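Extracellular endo-alpha-(1->5)-L-arabinanase 1 (PDB 1UV4) cleaves internal alpha-1,5-linkages between L-arabinofuranosyl residues in linear arabinan and branched sugar beet arabinan, contributing to plant cell-wall breakdown. Local coordinates at residues A[84-89]-A[163-168]; A[104-107]-A[113-116]; A[194-199]-A[225-230]. One frame throughout, in Å; residues are numbered along the deposited sequence.

Contact 1 of 3, residues A[84-89]-A[163-168]; sequences KYWLYY and STMKPT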
loop_
_atom_site.group_PDB
_atom_site.type_symbol
_atom_site.label_atom_id
_atom_site.label_comp_id
_atom_site.label_asym_id
_atom_site.label_seq_id
_atom_site.Cartn_x
_atom_site.Cartn_y
_atom_site.Cartn_z
ATOM N N LYS A 84 -8.178 -8.779 -15.872
ATOM C CA LYS A 84 -8.765 -7.531 -15.358
ATOM C C LYS A 84 -7.790 -6.840 -14.448
ATOM O O LYS A 84 -6.947 -7.465 -13.869
ATOM C CB LYS A 84 -10.018 -7.795 -14.512
ATOM C CG LYS A 84 -11.211 -8.208 -15.328
ATOM C CD LYS A 84 -12.440 -8.359 -14.459
ATOM C CE LYS A 84 -13.627 -8.888 -15.257
ATOM N NZ LYS A 84 -14.521 -9.655 -14.360
ATOM N N TYR A 85 -7.927 -5.523 -14.352
ATOM C CA TYR A 85 -7.322 -4.751 -13.287
ATOM C C TYR A 85 -8.183 -4.844 -12.050
ATOM O O TYR A 85 -9.405 -4.738 -12.136
ATOM C CB TYR A 85 -7.232 -3.279 -13.693
ATOM C CG TYR A 85 -6.351 -2.991 -14.861
ATOM C CD1 TYR A 85 -4.974 -2.975 -14.723
ATOM C CD2 TYR A 85 -6.882 -2.655 -16.107
ATOM C CE1 TYR A 85 -4.153 -2.684 -15.764
ATOM C CE2 TYR A 85 -6.059 -2.389 -17.186
ATOM C CZ TYR A 85 -4.683 -2.377 -17.006
ATOM O OH TYR A 85 -3.831 -2.085 -18.036
ATOM N N TRP A 86 -7.535 -5.037 -10.915
ATOM C CA TRP A 86 -8.182 -5.093 -9.602
ATOM C C TRP A 86 -7.604 -3.969 -8.773
ATOM O O TRP A 86 -6.390 -3.905 -8.541
ATOM C CB TRP A 86 -7.949 -6.445 -8.940
ATOM C CG TRP A 86 -8.333 -7.560 -9.834
ATOM C CD1 TRP A 86 -7.540 -8.235 -10.703
ATOM C CD2 TRP A 86 -9.632 -8.101 -9.970
ATOM N NE1 TRP A 86 -8.270 -9.204 -11.358
ATOM C CE2 TRP A 86 -9.575 -9.121 -10.934
ATOM C CE3 TRP A 86 -10.861 -7.809 -9.369
ATOM C CZ2 TRP A 86 -10.688 -9.861 -11.276
ATOM C CZ3 TRP A 86 -11.967 -8.519 -9.726
ATOM C CH2 TRP A 86 -11.873 -9.550 -10.661
ATOM N N LEU A 87 -8.489 -3.127 -8.291
ATOM C CA LEU A 87 -8.177 -1.934 -7.563
ATOM C C LEU A 87 -8.746 -2.053 -6.152
ATOM O O LEU A 87 -9.972 -2.003 -5.996
ATOM C CB LEU A 87 -8.785 -0.689 -8.288
ATOM C CG LEU A 87 -8.625 0.667 -7.587
ATOM C CD1 LEU A 87 -7.153 0.985 -7.390
ATOM C CD2 LEU A 87 -9.296 1.796 -8.354
ATOM N N TYR A 88 -7.882 -2.319 -5.167
ATOM C CA TYR A 88 -8.291 -2.328 -3.765
ATOM C C TYR A 88 -8.053 -0.899 -3.240
ATOM O O TYR A 88 -7.097 -0.222 -3.643
ATOM C CB TYR A 88 -7.508 -3.347 -2.947
ATOM C CG TYR A 88 -7.834 -4.783 -3.312
ATOM C CD1 TYR A 88 -7.194 -5.427 -4.354
ATOM C CD2 TYR A 88 -8.781 -5.501 -2.621
ATOM C CE1 TYR A 88 -7.497 -6.727 -4.702
ATOM C CE2 TYR A 88 -9.062 -6.816 -2.953
ATOM C CZ TYR A 88 -8.456 -7.413 -4.013
ATOM O OH TYR A 88 -8.752 -8.690 -4.326
ATOM N N TYR A 89 -8.863 -0.427 -2.310
ATOM C CA TYR A 89 -8.717 0.941 -1.803
ATOM C C TYR A 89 -9.335 0.995 -0.399
ATOM O O TYR A 89 -10.083 0.100 -0.014
ATOM C CB TYR A 89 -9.367 1.948 -2.770
ATOM C CG TYR A 89 -10.830 1.691 -2.898
ATOM C CD1 TYR A 89 -11.321 0.778 -3.821
ATOM C CD2 TYR A 89 -11.735 2.289 -2.043
ATOM C CE1 TYR A 89 -12.655 0.488 -3.889
ATOM C CE2 TYR A 89 -13.033 2.022 -2.094
ATOM C CZ TYR A 89 -13.530 1.110 -3.020
ATOM O OH TYR A 89 -14.894 0.834 -3.078
ATOM N N SER A 163 -11.744 -16.580 -7.774
ATOM C CA SER A 163 -12.875 -16.252 -8.619
ATOM C C SER A 163 -13.695 -15.040 -8.176
ATOM O O SER A 163 -14.442 -14.527 -8.997
ATOM C CB SER A 163 -13.760 -17.473 -8.819
ATOM O OG SER A 163 -14.633 -17.641 -7.727
ATOM N N THR A 164 -13.625 -14.617 -6.903
ATOM C CA THR A 164 -14.309 -13.397 -6.487
ATOM C C THR A 164 -13.359 -12.303 -6.026
ATOM O O THR A 164 -13.785 -11.150 -5.821
ATOM C CB THR A 164 -15.297 -13.675 -5.328
ATOM O OG1 THR A 164 -14.538 -14.038 -4.151
ATOM C CG2 THR A 164 -16.222 -14.863 -5.659
ATOM N N MET A 165 -12.108 -12.662 -5.739
ATOM C CA MET A 165 -11.112 -11.741 -5.226
ATOM C C MET A 165 -11.438 -11.168 -3.838
ATOM O O MET A 165 -10.928 -10.119 -3.437
ATOM C CB MET A 165 -10.785 -10.638 -6.264
ATOM C CG MET A 165 -10.304 -11.171 -7.594
ATOM S SD MET A 165 -8.736 -12.045 -7.468
ATOM C CE MET A 165 -7.619 -10.656 -7.425
ATOM N N LYS A 166 -12.228 -11.906 -3.069
ATOM C CA LYS A 166 -12.593 -11.554 -1.669
ATOM C C LYS A 166 -12.007 -12.591 -0.686
ATOM O O LYS A 166 -11.654 -13.721 -1.114
ATOM C CB LYS A 166 -14.109 -11.540 -1.519
ATOM C CG LYS A 166 -14.863 -10.642 -2.514
ATOM C CD LYS A 166 -14.536 -9.156 -2.313
ATOM C CE LYS A 166 -15.357 -8.237 -3.224
ATOM N NZ LYS A 166 -16.759 -8.024 -2.699
ATOM N N PRO A 167 -11.941 -12.251 0.595
ATOM C CA PRO A 167 -11.296 -13.132 1.562
ATOM C C PRO A 167 -11.941 -14.501 1.730
ATOM O O PRO A 167 -13.188 -14.679 1.681
ATOM C CB PRO A 167 -11.397 -12.361 2.861
ATOM C CG PRO A 167 -11.465 -10.900 2.409
ATOM C CD PRO A 167 -12.330 -10.966 1.221
ATOM N N THR A 168 -11.031 -15.451 2.001
ATOM C CA THR A 168 -11.384 -16.818 2.358
ATOM C C THR A 168 -10.429 -17.270 3.444
ATOM O O THR A 168 -9.290 -16.846 3.467
ATOM C CB THR A 168 -11.314 -17.742 1.126
ATOM O OG1 THR A 168 -11.709 -19.074 1.451
ATOM C CG2 THR A 168 -9.917 -17.945 0.642
#

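Contact 2 of 3, residues A[104-107]-A[113-116]; sequences ASST and GWKD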
loop_
_atom_site.group_PDB
_atom_site.type_symbol
_atom_site.label_atom_id
_atom_site.label_comp_id
_atom_site.label_asym_id
_atom_site.label_seq_id
_atom_site.Cartn_x
_atom_site.Cartn_y
_atom_site.Cartn_z
ATOM N N ALA A 104 -12.648 -2.551 -6.810
ATOM C CA ALA A 104 -13.243 -2.266 -8.098
ATOM C C ALA A 104 -12.445 -2.940 -9.185
ATOM O O ALA A 104 -11.289 -3.236 -9.004
ATOM C CB ALA A 104 -13.265 -0.774 -8.348
ATOM N N SER A 105 -13.057 -3.122 -10.344
ATOM C CA SER A 105 -12.366 -3.809 -11.431
ATOM C C SER A 105 -12.553 -3.061 -12.740
ATOM O O SER A 105 -13.533 -2.343 -12.920
ATOM C CB SER A 105 -12.822 -5.282 -11.563
ATOM O OG SER A 105 -14.200 -5.391 -11.871
ATOM N N SER A 106 -11.633 -3.260 -13.680
ATOM C CA SER A 106 -11.704 -2.602 -14.998
ATOM C C SER A 106 -10.898 -3.391 -16.011
ATOM O O SER A 106 -9.999 -4.137 -15.654
ATOM C CB SER A 106 -11.112 -1.188 -14.948
ATOM O OG SER A 106 -11.289 -0.528 -16.185
ATOM N N THR A 107 -11.193 -3.213 -17.290
ATOM C CA THR A 107 -10.313 -3.726 -18.324
ATOM C C THR A 107 -9.462 -2.630 -18.918
ATOM O O THR A 107 -8.699 -2.915 -19.816
ATOM C CB THR A 107 -11.096 -4.441 -19.452
ATOM O OG1 THR A 107 -12.169 -3.615 -19.913
ATOM C CG2 THR A 107 -11.765 -5.699 -18.932
ATOM N N GLY A 113 -13.226 3.603 -16.570
ATOM C CA GLY A 113 -14.467 2.946 -16.183
ATOM C C GLY A 113 -14.157 1.845 -15.163
ATOM O O GLY A 113 -13.315 0.967 -15.435
ATOM N N TRP A 114 -14.818 1.901 -14.004
ATOM C CA TRP A 114 -14.591 0.947 -12.905
ATOM C C TRP A 114 -15.903 0.312 -12.419
ATOM O O TRP A 114 -16.895 0.983 -12.179
ATOM C CB TRP A 114 -13.842 1.605 -11.729
ATOM C CG TRP A 114 -12.472 1.968 -12.126
ATOM C CD1 TRP A 114 -12.047 3.159 -12.678
ATOM C CD2 TRP A 114 -11.324 1.140 -12.041
ATOM N NE1 TRP A 114 -10.697 3.097 -12.941
ATOM C CE2 TRP A 114 -10.230 1.865 -12.582
ATOM C CE3 TRP A 114 -11.103 -0.166 -11.593
ATOM C CZ2 TRP A 114 -8.954 1.360 -12.623
ATOM C CZ3 TRP A 114 -9.815 -0.686 -11.655
ATOM C CH2 TRP A 114 -8.760 0.076 -12.187
ATOM N N LYS A 115 -15.902 -1.004 -12.306
ATOM C CA LYS A 115 -17.034 -1.750 -11.777
ATOM C C LYS A 115 -16.859 -1.917 -10.248
ATOM O O LYS A 115 -15.819 -2.361 -9.775
ATOM C CB LYS A 115 -17.077 -3.132 -12.396
ATOM C CG LYS A 115 -18.232 -4.017 -11.935
ATOM C CD LYS A 115 -18.151 -5.382 -12.625
ATOM C CE LYS A 115 -18.822 -6.495 -11.811
ATOM N NZ LYS A 115 -18.917 -7.795 -12.591
ATOM N N ASP A 116 -17.887 -1.558 -9.501
ATOM C CA ASP A 116 -17.940 -1.747 -8.062
ATOM C C ASP A 116 -18.134 -3.233 -7.713
ATOM O O ASP A 116 -19.179 -3.814 -7.996
ATOM C CB ASP A 116 -19.076 -0.876 -7.493
ATOM C CG ASP A 116 -19.254 -1.003 -6.021
ATOM O OD1 ASP A 116 -18.336 -1.465 -5.314
ATOM O OD2 ASP A 116 -20.375 -0.704 -5.538
HETATM O O HOH W 1 -13.683 -1.544 -17.771
#

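Contact 3 of 3, residues A[194-199]-A[225-230]; sequences GYYYLM and GPYLDK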
loop_
_atom_site.group_PDB
_atom_site.type_symbol
_atom_site.label_atom_id
_atom_site.label_comp_id
_atom_site.label_asym_id
_atom_site.label_seq_id
_atom_site.Cartn_x
_atom_site.Cartn_y
_atom_site.Cartn_z
ATOM N N GLY A 194 12.471 -17.925 -3.770
ATOM C CA GLY A 194 12.185 -18.902 -2.758
ATOM C C GLY A 194 11.789 -18.313 -1.437
ATOM O O GLY A 194 11.540 -19.089 -0.528
ATOM N N TYR A 195 11.695 -16.980 -1.343
ATOM C CA TYR A 195 11.218 -16.317 -0.131
ATOM C C TYR A 195 10.076 -15.364 -0.375
ATOM O O TYR A 195 10.007 -14.703 -1.408
ATOM C CB TYR A 195 12.312 -15.485 0.569
ATOM C CG TYR A 195 13.379 -16.247 1.330
ATOM C CD1 TYR A 195 13.158 -16.667 2.631
ATOM C CD2 TYR A 195 14.613 -16.501 0.746
ATOM C CE1 TYR A 195 14.135 -17.347 3.329
ATOM C CE2 TYR A 195 15.587 -17.193 1.430
ATOM C CZ TYR A 195 15.339 -17.591 2.721
ATOM O OH TYR A 195 16.326 -18.280 3.401
ATOM N N TYR A 196 9.218 -15.292 0.621
ATOM C CA TYR A 196 8.268 -14.192 0.746
ATOM C C TYR A 196 8.954 -13.024 1.429
ATOM O O TYR A 196 9.644 -13.185 2.431
ATOM C CB TYR A 196 7.023 -14.635 1.507
ATOM C CG TYR A 196 6.256 -15.694 0.739
ATOM C CD1 TYR A 196 5.376 -15.358 -0.282
ATOM C CD2 TYR A 196 6.428 -17.036 1.027
ATOM C CE1 TYR A 196 4.663 -16.318 -0.998
ATOM C CE2 TYR A 196 5.731 -18.010 0.319
ATOM C CZ TYR A 196 4.836 -17.652 -0.693
ATOM O OH TYR A 196 4.135 -18.625 -1.381
ATOM N N TYR A 197 8.789 -11.838 0.857
ATOM C CA TYR A 197 9.304 -10.601 1.429
ATOM C C TYR A 197 8.187 -9.662 1.777
ATOM O O TYR A 197 7.311 -9.420 0.936
ATOM C CB TYR A 197 10.267 -9.882 0.472
ATOM C CG TYR A 197 11.533 -10.662 0.210
ATOM C CD1 TYR A 197 12.664 -10.532 1.034
ATOM C CD2 TYR A 197 11.595 -11.572 -0.847
ATOM C CE1 TYR A 197 13.808 -11.281 0.804
ATOM C CE2 TYR A 197 12.762 -12.353 -1.077
ATOM C CZ TYR A 197 13.863 -12.192 -0.262
ATOM O OH TYR A 197 15.010 -12.929 -0.483
ATOM N N LEU A 198 8.212 -9.149 2.992
ATOM C CA LEU A 198 7.260 -8.147 3.477
ATOM C C LEU A 198 8.011 -6.843 3.748
ATOM O O LEU A 198 8.995 -6.837 4.476
ATOM C CB LEU A 198 6.607 -8.602 4.744
ATOM C CG LEU A 198 5.657 -7.601 5.399
ATOM C CD1 LEU A 198 4.433 -7.297 4.549
ATOM C CD2 LEU A 198 5.212 -8.151 6.756
ATOM N N MET A 199 7.590 -5.753 3.135
ATOM C CA MET A 199 8.014 -4.426 3.519
ATOM C C MET A 199 6.844 -3.700 4.173
ATOM O O MET A 199 5.704 -3.870 3.767
ATOM C CB MET A 199 8.454 -3.606 2.323
ATOM C CG MET A 199 9.523 -4.191 1.535
ATOM S SD MET A 199 10.069 -2.997 0.242
ATOM C CE MET A 199 11.393 -3.876 -0.506
ATOM N N GLY A 225 4.367 -16.378 7.500
ATOM C CA GLY A 225 5.438 -15.985 8.399
ATOM C C GLY A 225 5.999 -17.124 9.238
ATOM O O GLY A 225 5.638 -18.289 9.058
ATOM N N PRO A 226 6.873 -16.812 10.189
ATOM C CA PRO A 226 7.225 -15.438 10.560
ATOM C C PRO A 226 8.192 -14.793 9.621
ATOM O O PRO A 226 9.134 -15.458 9.153
ATOM C CB PRO A 226 7.888 -15.622 11.951
ATOM C CG PRO A 226 8.557 -16.990 11.880
ATOM C CD PRO A 226 7.516 -17.797 11.079
ATOM N N TYR A 227 7.982 -13.500 9.365
ATOM C CA TYR A 227 8.917 -12.692 8.601
ATOM C C TYR A 227 10.063 -12.259 9.535
ATOM O O TYR A 227 9.834 -11.636 10.551
ATOM C CB TYR A 227 8.226 -11.483 7.950
ATOM C CG TYR A 227 7.294 -11.922 6.840
ATOM C CD1 TYR A 227 5.976 -12.315 7.100
ATOM C CD2 TYR A 227 7.725 -11.935 5.536
ATOM C CE1 TYR A 227 5.164 -12.780 6.093
ATOM C CE2 TYR A 227 6.903 -12.315 4.512
ATOM C CZ TYR A 227 5.618 -12.763 4.778
ATOM O OH TYR A 227 4.799 -13.184 3.779
ATOM N N LEU A 228 11.278 -12.613 9.191
ATOM C CA LEU A 228 12.464 -12.345 10.005
ATOM C C LEU A 228 13.321 -11.295 9.308
ATOM O O LEU A 228 13.472 -11.343 8.080
ATOM C CB LEU A 228 13.296 -13.625 10.196
ATOM C CG LEU A 228 12.562 -14.795 10.817
ATOM C CD1 LEU A 228 13.564 -15.929 10.999
ATOM C CD2 LEU A 228 11.872 -14.442 12.138
ATOM N N ASP A 229 13.854 -10.348 10.069
ATOM C CA ASP A 229 14.788 -9.388 9.519
ATOM C C ASP A 229 16.215 -9.941 9.427
ATOM O O ASP A 229 16.451 -11.105 9.752
ATOM C CB ASP A 229 14.688 -8.034 10.250
ATOM C CG ASP A 229 15.183 -8.046 11.652
ATOM O OD1 ASP A 229 16.037 -8.885 12.042
ATOM O OD2 ASP A 229 14.884 -7.123 12.449
ATOM N N LYS A 230 17.161 -9.134 8.937
ATOM C CA LYS A 230 18.531 -9.630 8.722
ATOM C C LYS A 230 19.204 -10.098 10.008
ATOM O O LYS A 230 20.082 -10.967 9.981
ATOM C CB LYS A 230 19.419 -8.596 8.066
ATOM C CG LYS A 230 19.125 -8.312 6.629
ATOM C CD LYS A 230 20.217 -7.470 6.045
ATOM C CE LYS A 230 19.845 -7.033 4.684
ATOM N NZ LYS A 230 20.732 -5.991 4.123
#

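Contact 1 of 3, residues A[84-89]-A[163-168]
Met165 lays its CG methylene over the indole of Trp86, joining two neighbouring blades of the five-bladed beta-propeller of this family 43 glycosidase. Trp86 and Tyr88 stand on strand 84-91, in the sheet of residues 74-123; Met165 sits in the turn that follows strand 155-160 of the next blade. The methylene lies 3.6 Å from the centroid of the six-membered Trp86 ring, only 5° off its normal, a clear CH-pi contact. Farther along, Met165 SD stands above the five-membered ring, 4.8 Å from its centroid, as a more distant Met-aromatic contact. The thioether chain bends at both outer torsions (chi2 -64°, chi3 -80°), which curls CE back to within 4.0 Å of Trp86 CG; an unbranched, flexible side chain suits this folding over a broad ring. Lys84 CB packs on the opposite indole face; with a contact on each face and NE1 bonded to Tyr81 O, the indole has little freedom to tilt or turn. Tyr88 combines an apolar ring, packed on Leu103 and Val120, with a polar end that crosses the seam: its OH donates to Met165 O at 2.8 Å, meeting a lone pair in the carbonyl plane.

Contact 2 of 3, residues A[104-107]-A[113-116]
Ser105 and Lys115 face each other as an antiparallel hydrogen-bonded pair near the closed end of the beta hairpin formed by strands 99-106 and 115-123. Both of their backbone bonds are made: Ser105 N donates to Lys115 O at 2.9 Å, and Lys115 N returns a nearly straight bond to Ser105 O at 2.8 Å. One pair farther from the turn, Ala104 and Asp116 form a non-hydrogen-bonded pair, and the CA of Ala104 lies 3.1 Å from Lys115 O in a CA-H...O contact.

Toward the turn a side chain takes over from the backbone. Ser106 OG, anti to its own N (chi1 -175°), donates to Gly113 O at 2.6 Å with a C=O...donor angle of 170°, and the same hydroxyl accepts from Ser108 N. Serine suits the place because its short hydroxyl both gives and takes. A water accepts from Thr107 N at 3.0 Å and makes a weak second bond to Gly113 O. Ser105 OG is satisfied by Glu117 OE2, which Lys115 NZ also approaches in a long, weak ion pair; Asp116 OD1 accepts from Gly118 N and Trp61 NE1.

Apolar contact comes from Trp114. Ser106 CB sits over its six-membered ring, 3.5 Å from the centroid and 13° off the normal, while Ala104 CB touches CE3 at 3.9 Å; small residues let the indole lie close against strand 99-106.

Strand 99-106 is flanked on its other side by strand 84-91, with backbone bonds between Ala104 and Leu87 and between Ser106 and Tyr85. Trp114 reaches across to pack on the side chains of Leu87 and Tyr85, whereas strand 115-123, the hairpin partner of 99-106, is the outermost strand of this propeller blade.

Contact 3 of 3, residues A[194-199]-A[225-230]
Tyr227 presents the face of its ring to Leu198, and CH-pi contact is the leading interaction here. Leu198 CB stands 3.9 Å from the ring centroid, 23° off the normal and displaced toward the rim, so that its closest ring atom is Tyr227 CD2 at 3.6 Å. It is the beta-methylene that touches, and CG leaves it anti to the backbone N (chi1 176°). Leucine suits a strand position between layers: its side chain also packs against Leu189 of its own blade and Ile174 of strand 170-175 in the preceding one, both of which Tyr227 touches as well.

A second apolar contact involves the far end of the same ring, where Tyr196 CB lies 3.8 Å from Tyr227 CE2. The same CB makes a separate close approach to the hydroxyl, 3.5 Å from Tyr227 OH, while the ring of Tyr196 leads away from the loop. Residues alternate along strand 195-203: Tyr196 and Leu198 send their CB atoms toward the loop, and Tyr197 between them points away. The strand thus offers two beta-carbons, two residues apart, to a single aromatic ring.

Polar groups are satisfied beyond this pairing, since no hydrogen bond joins the two segments. Tyr227 OH is bonded to Ile223 O, which ties the ring back to its own loop; Tyr196 OH is bonded to Lys140 N.

A tyrosine therefore suits the site twice over: its broad face gives the beta-strand an apolar surface, and its hydroxyl finds a carbonyl of its own loop. Between Tyr227 and the strand the contact is apolar packing, which depends on close fit; no hydrogen bond crosses from 194-199 to 225-230, and the one polar atom of the ring turns back to Ile223 O.

In the fold
Contacts 1 and 2 share one blade of the propeller, that of strands 74-81 to 115-123, with centres 11 Å apart; they adjoin in its sheet through the neighbouring strands 84-91 and 99-106. Along the chain, contact 2 falls between the two segments of contact 1, which reaches on into the blade 135-175. Contact 3 comes later, in the blade 184-244, its centre 24 Å from that of contact 1 and 32 Å from that of contact 2. They join, respectively, two blades, two strands of one hairpin, and a loop to its own blade, in a protein whose calcium ligands Asp77, Glu135 and Asp257 come from different sheets.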